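Local coordinates for protein ADP compounds hydrolase NudE (Escherichia coli, PDB 1VHZ) that hydrolyses ADP-ribose, NADH and diadenosine polyphosphates such as Ap3A as a magnesium-dependent homodimeric Nudix enzyme, cleaving ADP-ribose to AMP and ribose 5-phosphate, at residues A[104-110]-A[129-135]; A[110-115]-A[177-181]; A[79-83]-A[96-101]. All blocks are in the same frame, centred on the assembly; numbering follows the deposited sequence.

Contact 1. Residues A[104-110]-A[129-135]; sequences FGANDLT and VVAQDLY
The Y135 ring lies flat over the backbone of G105, whose CA sits 3.9 Å from the ring centroid in a CH-pi contact. Chi1 of 57° places CG between the backbone N and the carbonyl carbon and so folds the ring back over the partner strand. N107 OD1 approaches the same ring obliquely, 3.3 Å from Y135 CE2. Beneath the ring, G105 N donates an almost straight bond to Y135 O (2.8 Å). Replacing Y135 by an alanine would probably uncover the G105 backbone and leave the N107 amide freer to turn. These strands form an antiparallel beta hairpin of the Nudix fold, and both turn a corner at N107 and D133. There, N107 N donates to D133 O, while N107 ND2 reaches D133 OD2 (3.1 Å) from above the carboxylate plane. On one face, A106 CB packs against L134 CD2 at 3.5 Å, and L109 CD2 meets A131 CB at 3.6 Å. The other branch of L134, CD1, sits over a face of the F104 ring, 4.2 Å from its centroid. D108 and Q132 run side by side on the other face, without a hydrogen bond between their ends.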
loop_
_atom_site.group_PDB
_atom_site.type_symbol
_atom_site.label_atom_id
_atom_site.label_comp_id
_atom_site.label_asym_id
_atom_site.label_seq_id
_atom_site.Cartn_x
_atom_site.Cartn_y
_atom_site.Cartn_z
ATOM N N PHE A 104 8.055 -9.872 22.989
ATOM C CA PHE A 104 9.467 -10.146 22.803
ATOM C C PHE A 104 10.178 -8.835 22.379
ATOM O O PHE A 104 9.573 -7.963 21.792
ATOM C CB PHE A 104 9.767 -11.116 21.682
ATOM C CG PHE A 104 9.415 -12.556 21.783
ATOM C CD1 PHE A 104 10.135 -13.428 22.583
ATOM C CD2 PHE A 104 8.377 -13.079 21.011
ATOM C CE1 PHE A 104 9.828 -14.771 22.648
ATOM C CE2 PHE A 104 8.063 -14.426 21.068
ATOM C CZ PHE A 104 8.785 -15.273 21.889
ATOM N N GLY A 105 11.457 -8.791 22.692
ATOM C CA GLY A 105 12.331 -7.695 22.248
ATOM C C GLY A 105 13.248 -8.416 21.246
ATOM O O GLY A 105 13.149 -9.659 21.185
ATOM N N ALA A 106 14.104 -7.738 20.515
ATOM C CA ALA A 106 14.982 -8.466 19.585
ATOM C C ALA A 106 16.399 -7.929 19.706
ATOM O O ALA A 106 16.538 -6.707 19.771
ATOM C CB ALA A 106 14.488 -8.305 18.148
ATOM N N ASN A 107 17.418 -8.785 19.722
ATOM C CA ASN A 107 18.788 -8.256 19.799
ATOM C C ASN A 107 19.302 -7.921 18.408
ATOM O O ASN A 107 20.305 -7.234 18.279
ATOM C CB ASN A 107 19.752 -9.258 20.442
ATOM C CG ASN A 107 19.423 -9.472 21.919
ATOM O OD1 ASN A 107 19.197 -8.514 22.650
ATOM N ND2 ASN A 107 19.357 -10.725 22.338
ATOM N N ASP A 108 18.613 -8.403 17.366
ATOM C CA ASP A 108 19.097 -8.150 16.008
ATOM C C ASP A 108 18.001 -7.587 15.124
ATOM O O ASP A 108 17.168 -8.293 14.551
ATOM C CB ASP A 108 19.714 -9.444 15.482
ATOM C CG ASP A 108 20.325 -9.328 14.110
ATOM O OD1 ASP A 108 20.671 -10.357 13.487
ATOM O OD2 ASP A 108 20.473 -8.205 13.598
ATOM N N LEU A 109 18.029 -6.267 14.939
ATOM C CA LEU A 109 17.039 -5.566 14.134
ATOM C C LEU A 109 17.649 -4.997 12.870
ATOM O O LEU A 109 18.705 -4.366 12.909
ATOM C CB LEU A 109 16.368 -4.472 14.968
ATOM C CG LEU A 109 15.504 -4.970 16.132
ATOM C CD1 LEU A 109 15.302 -3.895 17.187
ATOM C CD2 LEU A 109 14.160 -5.472 15.619
ATOM N N THR A 110 17.039 -5.319 11.709
ATOM C CA THR A 110 17.578 -4.806 10.461
ATOM C C THR A 110 16.542 -4.056 9.642
ATOM O O THR A 110 15.402 -4.458 9.435
ATOM C CB THR A 110 18.524 -5.668 9.668
ATOM O OG1 THR A 110 18.267 -5.793 8.265
ATOM C CG2 THR A 110 18.850 -7.004 10.243
ATOM N N VAL A 129 11.211 -3.518 9.146
ATOM C CA VAL A 129 12.348 -3.996 9.931
ATOM C C VAL A 129 12.266 -5.498 10.189
ATOM O O VAL A 129 11.178 -5.980 10.518
ATOM C CB VAL A 129 12.373 -3.269 11.298
ATOM C CG1 VAL A 129 13.483 -3.798 12.197
ATOM C CG2 VAL A 129 12.502 -1.768 11.151
ATOM N N VAL A 130 13.384 -6.209 10.110
ATOM C CA VAL A 130 13.388 -7.651 10.414
ATOM C C VAL A 130 13.971 -7.821 11.825
ATOM O O VAL A 130 14.986 -7.196 12.131
ATOM C CB VAL A 130 14.257 -8.461 9.440
ATOM C CG1 VAL A 130 14.214 -9.965 9.763
ATOM C CG2 VAL A 130 13.813 -8.216 8.018
ATOM N N ALA A 131 13.303 -8.585 12.664
ATOM C CA ALA A 131 13.697 -8.845 14.029
ATOM C C ALA A 131 14.115 -10.297 14.264
ATOM O O ALA A 131 13.341 -11.220 13.947
ATOM C CB ALA A 131 12.491 -8.618 14.950
ATOM N N GLN A 132 15.324 -10.502 14.746
ATOM C CA GLN A 132 15.841 -11.826 15.060
ATOM C C GLN A 132 16.501 -11.791 16.445
ATOM O O GLN A 132 16.820 -10.717 16.957
ATOM C CB GLN A 132 16.871 -12.329 14.059
ATOM C CG GLN A 132 16.502 -12.148 12.609
ATOM C CD GLN A 132 17.601 -12.564 11.658
ATOM O OE1 GLN A 132 17.689 -13.738 11.306
ATOM N NE2 GLN A 132 18.434 -11.618 11.259
ATOM N N ASP A 133 16.814 -12.972 16.952
ATOM C CA ASP A 133 17.436 -13.147 18.254
ATOM C C ASP A 133 16.561 -12.481 19.311
ATOM O O ASP A 133 16.921 -11.503 19.967
ATOM C CB ASP A 133 18.868 -12.635 18.273
ATOM C CG ASP A 133 19.547 -12.992 19.602
ATOM O OD1 ASP A 133 19.072 -13.940 20.267
ATOM O OD2 ASP A 133 20.508 -12.309 19.981
ATOM N N LEU A 134 15.353 -13.022 19.439
ATOM C CA LEU A 134 14.349 -12.516 20.352
ATOM C C LEU A 134 14.518 -13.007 21.788
ATOM O O LEU A 134 15.043 -14.081 22.026
ATOM C CB LEU A 134 12.948 -12.946 19.891
ATOM C CG LEU A 134 12.595 -12.836 18.421
ATOM C CD1 LEU A 134 11.091 -13.056 18.215
ATOM C CD2 LEU A 134 12.996 -11.494 17.826
ATOM N N TYR A 135 13.979 -12.229 22.713
ATOM C CA TYR A 135 14.014 -12.547 24.135
ATOM C C TYR A 135 12.694 -12.025 24.721
ATOM O O TYR A 135 12.173 -11.031 24.205
ATOM C CB TYR A 135 15.206 -11.906 24.848
ATOM C CG TYR A 135 15.253 -10.405 24.687
ATOM C CD1 TYR A 135 14.554 -9.558 25.522
ATOM C CD2 TYR A 135 15.972 -9.839 23.634
ATOM C CE1 TYR A 135 14.585 -8.176 25.344
ATOM C CE2 TYR A 135 16.020 -8.470 23.451
ATOM C CZ TYR A 135 15.323 -7.647 24.310
ATOM O OH TYR A 135 15.367 -6.277 24.116
#

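Contact 2. Residues A[110-115]-A[177-181]; sequences TFLKKL and LVREW
W181 extends its indole toward the strand because its CG stands anti to the backbone N (chi1 178°), while a chi1 of -142°, off a staggered value, swings the branched end of L112 over the helix, and its two methyls, forking at CG, reach different partners. L112 CD1 lies over the face of the five-membered ring of W181, 3.8 Å from the ring centroid, a CH-pi contact. The other methyl, L112 CD2, comes within 3.8 Å of V178 CG2, the two side chains crossing at about a right angle, and also rests near L177 O. That carbonyl is already engaged inside the helix, where W181 N donates to L177 O at 3.0 Å. Farther along the indole, T110 CG2 approaches W181 CZ2 obliquely at 3.9 Å. L177, one helical turn before W181, faces the next residue of the strand: its CD1 packs on K113 CB at 3.9 Å, with L115 CD2 more loosely placed beyond. K113 then bends at chi2 and leads its amine away to L161 O of the second subunit. L112 and K113 both point to the helix because the strand bulges here, the two consecutive residues pairing with I128 as in a classic beta bulge. No hydrogen bond crosses between strand and helix, and the contact is held by apolar packing. It forms part of the dimer interface: L177 also packs on F176 of the second subunit, whose E180 and R179 pair with R179 and E180 here. The axes of the two segments pass 9.5 Å apart, their N-to-C directions 140° apart. Helix 169-184 thus lies across the hairpin of strands 104-116 and 125-136, forming one helical layer of the Nudix sandwich, with L112 also packing on V130 and W181 on Q132.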
loop_
_atom_site.group_PDB
_atom_site.type_symbol
_atom_site.label_atom_id
_atom_site.label_comp_id
_atom_site.label_asym_id
_atom_site.label_seq_id
_atom_site.Cartn_x
_atom_site.Cartn_y
_atom_site.Cartn_z
ATOM N N THR A 110 17.039 -5.319 11.709
ATOM C CA THR A 110 17.578 -4.806 10.461
ATOM C C THR A 110 16.542 -4.056 9.642
ATOM O O THR A 110 15.402 -4.458 9.435
ATOM C CB THR A 110 18.524 -5.668 9.668
ATOM O OG1 THR A 110 18.267 -5.793 8.265
ATOM C CG2 THR A 110 18.850 -7.004 10.243
ATOM N N PHE A 111 16.938 -2.832 9.312
ATOM C CA PHE A 111 16.087 -1.913 8.537
ATOM C C PHE A 111 16.313 -2.223 7.059
ATOM O O PHE A 111 17.376 -2.066 6.477
ATOM C CB PHE A 111 16.355 -0.479 8.941
ATOM C CG PHE A 111 15.792 0.547 8.011
ATOM C CD1 PHE A 111 16.627 1.498 7.439
ATOM C CD2 PHE A 111 14.437 0.527 7.672
ATOM C CE1 PHE A 111 16.112 2.443 6.563
ATOM C CE2 PHE A 111 13.938 1.474 6.785
ATOM C CZ PHE A 111 14.771 2.421 6.226
ATOM N N LEU A 112 15.272 -2.759 6.443
ATOM C CA LEU A 112 15.314 -3.229 5.069
ATOM C C LEU A 112 14.811 -2.303 4.004
ATOM O O LEU A 112 15.296 -2.297 2.874
ATOM C CB LEU A 112 14.379 -4.471 5.080
ATOM C CG LEU A 112 14.750 -5.685 4.265
ATOM C CD1 LEU A 112 16.205 -6.074 4.459
ATOM C CD2 LEU A 112 13.836 -6.862 4.652
ATOM N N LYS A 113 13.750 -1.541 4.315
ATOM C CA LYS A 113 13.205 -0.684 3.265
ATOM C C LYS A 113 12.228 0.321 3.856
ATOM O O LYS A 113 11.585 0.052 4.885
ATOM C CB LYS A 113 12.424 -1.584 2.275
ATOM C CG LYS A 113 12.260 -1.009 0.854
ATOM C CD LYS A 113 13.542 -1.252 0.085
ATOM C CE LYS A 113 13.729 -0.363 -1.117
ATOM N NZ LYS A 113 14.992 -0.758 -1.834
ATOM N N LYS A 114 12.106 1.421 3.119
ATOM C CA LYS A 114 11.146 2.459 3.516
ATOM C C LYS A 114 10.158 2.612 2.367
ATOM O O LYS A 114 10.540 2.815 1.214
ATOM C CB LYS A 114 11.837 3.764 3.851
ATOM C CG LYS A 114 10.872 4.917 4.114
ATOM C CD LYS A 114 11.674 6.214 4.180
ATOM C CE LYS A 114 11.925 6.644 5.596
ATOM N NZ LYS A 114 12.992 7.677 5.696
ATOM N N LEU A 115 8.864 2.558 2.660
ATOM C CA LEU A 115 7.897 2.657 1.566
ATOM C C LEU A 115 6.835 3.722 1.792
ATOM O O LEU A 115 6.407 3.920 2.914
ATOM C CB LEU A 115 7.162 1.316 1.471
ATOM C CG LEU A 115 7.502 0.255 0.466
ATOM C CD1 LEU A 115 8.920 0.270 -0.067
ATOM C CD2 LEU A 115 7.178 -1.132 1.041
ATOM N N LEU A 177 10.299 -8.638 0.196
ATOM C CA LEU A 177 11.562 -7.981 0.538
ATOM C C LEU A 177 12.372 -8.815 1.525
ATOM O O LEU A 177 13.588 -8.939 1.396
ATOM C CB LEU A 177 11.332 -6.562 1.073
ATOM C CG LEU A 177 10.872 -5.550 -0.000
ATOM C CD1 LEU A 177 10.206 -4.351 0.652
ATOM C CD2 LEU A 177 12.022 -5.131 -0.906
ATOM N N VAL A 178 11.706 -9.441 2.493
ATOM C CA VAL A 178 12.393 -10.287 3.469
ATOM C C VAL A 178 12.946 -11.539 2.811
ATOM O O VAL A 178 14.060 -12.009 3.062
ATOM C CB VAL A 178 11.427 -10.622 4.618
ATOM C CG1 VAL A 178 12.037 -11.698 5.516
ATOM C CG2 VAL A 178 11.127 -9.352 5.424
ATOM N N ARG A 179 12.158 -12.122 1.908
ATOM C CA ARG A 179 12.610 -13.312 1.175
ATOM C C ARG A 179 13.852 -12.976 0.351
ATOM O O ARG A 179 14.773 -13.789 0.299
ATOM C CB ARG A 179 11.493 -13.779 0.260
ATOM C CG ARG A 179 11.822 -15.094 -0.508
ATOM C CD ARG A 179 11.027 -14.966 -1.779
ATOM N NE ARG A 179 10.600 -16.120 -2.506
ATOM C CZ ARG A 179 10.176 -15.952 -3.780
ATOM N NH1 ARG A 179 9.771 -16.989 -4.483
ATOM N NH2 ARG A 179 10.178 -14.723 -4.303
ATOM N N GLU A 180 13.878 -11.805 -0.304
ATOM C CA GLU A 180 15.055 -11.417 -1.074
ATOM C C GLU A 180 16.268 -11.315 -0.129
ATOM O O GLU A 180 17.331 -11.833 -0.420
ATOM C CB GLU A 180 14.926 -10.058 -1.737
ATOM C CG GLU A 180 14.481 -9.912 -3.129
ATOM C CD GLU A 180 14.667 -11.053 -4.087
ATOM O OE1 GLU A 180 15.707 -11.117 -4.766
ATOM O OE2 GLU A 180 13.747 -11.900 -4.182
ATOM N N TRP A 181 16.040 -10.632 0.997
ATOM C CA TRP A 181 17.107 -10.471 1.986
ATOM C C TRP A 181 17.589 -11.821 2.506
ATOM O O TRP A 181 18.788 -12.049 2.684
ATOM C CB TRP A 181 16.592 -9.582 3.105
ATOM C CG TRP A 181 17.534 -9.349 4.243
ATOM C CD1 TRP A 181 18.598 -8.488 4.283
ATOM C CD2 TRP A 181 17.457 -9.971 5.532
ATOM N NE1 TRP A 181 19.180 -8.538 5.536
ATOM C CE2 TRP A 181 18.500 -9.433 6.318
ATOM C CE3 TRP A 181 16.596 -10.923 6.092
ATOM C CZ2 TRP A 181 18.732 -9.843 7.627
ATOM C CZ3 TRP A 181 16.824 -11.321 7.404
ATOM C CH2 TRP A 181 17.884 -10.784 8.154
#

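Contact 3. Residues A[79-83]-A[96-101]; sequences FSKGL and RELKEE
S80 and E101 meet in the close part of this contact: the serine hydroxyl OG donates to E101 OE1 at 3.0 Å, arriving from well above the carboxylate plane. Beside this bond a water accepts from K81 N and donates to E101 OE1. E101 keeps its chain extended beyond CG, which carries the carboxylate up to the strand. Next along, the E97 carboxylate is pressed against the backbone, with E97 CD 3.7 Å from G82 CA, so tight that a CB at G82 would collide with it. E97 reaches there by bending at chi2 (-73°). The two acids converge, E97 OE2 standing 3.1 Å from E101 OE2, and K81 O is equally close to that E101 oxygen. These are acceptors facing one another with no hydrogen bond between them, a cluster consistent with a cation site.

Toward exposed L83 the fit is looser: the L83 side chain turns away from the helix, and the link is made by a long arginine and a water. R96, bent at chi3, sends NH2 to L83 O (3.0 Å) in the plane of its guanidinium, nearly along the C=O axis. Its NH1 grips E97 OE1 at 2.8 Å and also pairs with E100 OE1, while NE pairs with E88, so R96 probably fixes how the E97 carboxylate is turned. The water donates to E97 OE1 and accepts only a weak bond from L83 N.

Strand end, helix and clustered acids belong to the Nudix box, residues 82-103, whose E97 and E101 probably bind the divalent metal, as in related enzymes.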
loop_
_atom_site.group_PDB
_atom_site.type_symbol
_atom_site.label_atom_id
_atom_site.label_comp_id
_atom_site.label_asym_id
_atom_site.label_seq_id
_atom_site.Cartn_x
_atom_site.Cartn_y
_atom_site.Cartn_z
ATOM N N PHE A 79 1.963 -8.850 9.541
ATOM C CA PHE A 79 3.061 -8.390 10.363
ATOM C C PHE A 79 2.636 -7.254 11.288
ATOM O O PHE A 79 1.777 -6.438 10.967
ATOM C CB PHE A 79 4.237 -7.954 9.481
ATOM C CG PHE A 79 4.676 -9.043 8.533
ATOM C CD1 PHE A 79 4.563 -8.881 7.165
ATOM C CD2 PHE A 79 5.177 -10.244 9.029
ATOM C CE1 PHE A 79 4.972 -9.887 6.298
ATOM C CE2 PHE A 79 5.578 -11.249 8.172
ATOM C CZ PHE A 79 5.481 -11.076 6.800
ATOM N N SER A 80 3.236 -7.266 12.454
ATOM C CA SER A 80 2.998 -6.250 13.490
ATOM C C SER A 80 3.401 -4.897 12.955
ATOM O O SER A 80 4.402 -4.729 12.239
ATOM C CB SER A 80 3.764 -6.741 14.737
ATOM O OG SER A 80 4.271 -5.647 15.467
ATOM N N LYS A 81 2.594 -3.877 13.163
ATOM C CA LYS A 81 2.799 -2.534 12.668
ATOM C C LYS A 81 2.459 -1.505 13.744
ATOM O O LYS A 81 1.537 -1.732 14.537
ATOM C CB LYS A 81 1.786 -2.265 11.503
ATOM C CG LYS A 81 2.003 -3.105 10.277
ATOM C CD LYS A 81 0.897 -3.103 9.253
ATOM C CE LYS A 81 1.061 -4.227 8.232
ATOM N NZ LYS A 81 0.471 -5.545 8.644
ATOM N N GLY A 82 3.108 -0.356 13.685
ATOM C CA GLY A 82 2.836 0.723 14.633
ATOM C C GLY A 82 3.488 2.016 14.140
ATOM O O GLY A 82 4.087 2.087 13.072
ATOM N N LEU A 83 3.387 3.054 14.954
ATOM C CA LEU A 83 3.959 4.337 14.645
ATOM C C LEU A 83 5.285 4.559 15.365
ATOM O O LEU A 83 5.529 4.040 16.444
ATOM C CB LEU A 83 2.975 5.449 15.061
ATOM C CG LEU A 83 1.640 5.432 14.320
ATOM C CD1 LEU A 83 0.715 6.521 14.871
ATOM C CD2 LEU A 83 1.864 5.625 12.829
ATOM N N ARG A 96 10.208 -1.583 20.609
ATOM C CA ARG A 96 9.103 -1.239 21.484
ATOM C C ARG A 96 7.799 -1.865 20.987
ATOM O O ARG A 96 7.067 -2.464 21.784
ATOM C CB ARG A 96 8.951 0.284 21.610
ATOM C CG ARG A 96 7.741 0.734 22.432
ATOM C CD ARG A 96 7.632 2.260 22.493
ATOM N NE ARG A 96 7.605 2.860 21.158
ATOM C CZ ARG A 96 6.636 2.673 20.260
ATOM N NH1 ARG A 96 5.576 1.904 20.522
ATOM N NH2 ARG A 96 6.725 3.249 19.061
ATOM N N GLU A 97 7.497 -1.726 19.689
ATOM C CA GLU A 97 6.278 -2.305 19.145
ATOM C C GLU A 97 6.277 -3.825 19.297
ATOM O O GLU A 97 5.217 -4.370 19.620
ATOM C CB GLU A 97 6.035 -1.940 17.682
ATOM C CG GLU A 97 5.733 -0.474 17.419
ATOM C CD GLU A 97 4.338 -0.065 17.869
ATOM O OE1 GLU A 97 4.167 1.137 18.182
ATOM O OE2 GLU A 97 3.430 -0.927 17.905
ATOM N N LEU A 98 7.385 -4.502 19.053
ATOM C CA LEU A 98 7.391 -5.960 19.219
ATOM C C LEU A 98 7.008 -6.312 20.678
ATOM O O LEU A 98 6.213 -7.217 20.888
ATOM C CB LEU A 98 8.736 -6.569 18.966
ATOM C CG LEU A 98 9.184 -7.402 17.814
ATOM C CD1 LEU A 98 10.369 -8.300 18.251
ATOM C CD2 LEU A 98 8.107 -8.270 17.185
ATOM N N LYS A 99 7.668 -5.666 21.637
ATOM C CA LYS A 99 7.464 -5.907 23.045
ATOM C C LYS A 99 5.993 -5.715 23.424
ATOM O O LYS A 99 5.448 -6.566 24.113
ATOM C CB LYS A 99 8.329 -5.012 23.937
ATOM C CG LYS A 99 9.813 -5.269 23.871
ATOM C CD LYS A 99 10.601 -4.233 24.685
ATOM C CE LYS A 99 12.102 -4.492 24.433
ATOM N NZ LYS A 99 12.905 -3.330 24.900
ATOM N N GLU A 100 5.401 -4.625 22.939
ATOM C CA GLU A 100 4.017 -4.315 23.192
ATOM C C GLU A 100 3.053 -5.295 22.519
ATOM O O GLU A 100 2.034 -5.674 23.092
ATOM C CB GLU A 100 3.645 -2.913 22.667
ATOM C CG GLU A 100 4.188 -1.741 23.458
ATOM C CD GLU A 100 3.976 -0.400 22.796
ATOM O OE1 GLU A 100 4.613 0.581 23.238
ATOM O OE2 GLU A 100 3.197 -0.286 21.809
ATOM N N GLU A 101 3.364 -5.730 21.296
ATOM C CA GLU A 101 2.394 -6.585 20.609
ATOM C C GLU A 101 2.578 -8.069 20.737
ATOM O O GLU A 101 1.598 -8.819 20.804
ATOM C CB GLU A 101 2.384 -6.187 19.114
ATOM C CG GLU A 101 1.926 -4.735 18.935
ATOM C CD GLU A 101 1.596 -4.401 17.496
ATOM O OE1 GLU A 101 1.538 -5.311 16.645
ATOM O OE2 GLU A 101 1.380 -3.205 17.206
HETATM O O HOH W 1 0.046 -4.345 14.445
HETATM O O HOH W 2 1.508 2.153 17.577
#

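Overall arrangement
From the N terminus, contact 3 comes first: 79-83 and 96-101 close a short loop within the Nudix box, joining a strand of the mixed sheet to helix 90-102. That helix runs on into strand 104-116, which opens contact 1; its return strand 125-136 closes the hairpin. Contact 2 starts on the same outgoing strand, sharing T110, but waits until helix 169-184 for its partner, so it crosses contact 1 along the chain, whereas contact 3 lies in series with both. Contact 1 touches contact 2 through V130 and W181, and contact 3 through F104 and L98. Helices 90-102 and 169-184 are thereby tied to one hairpin.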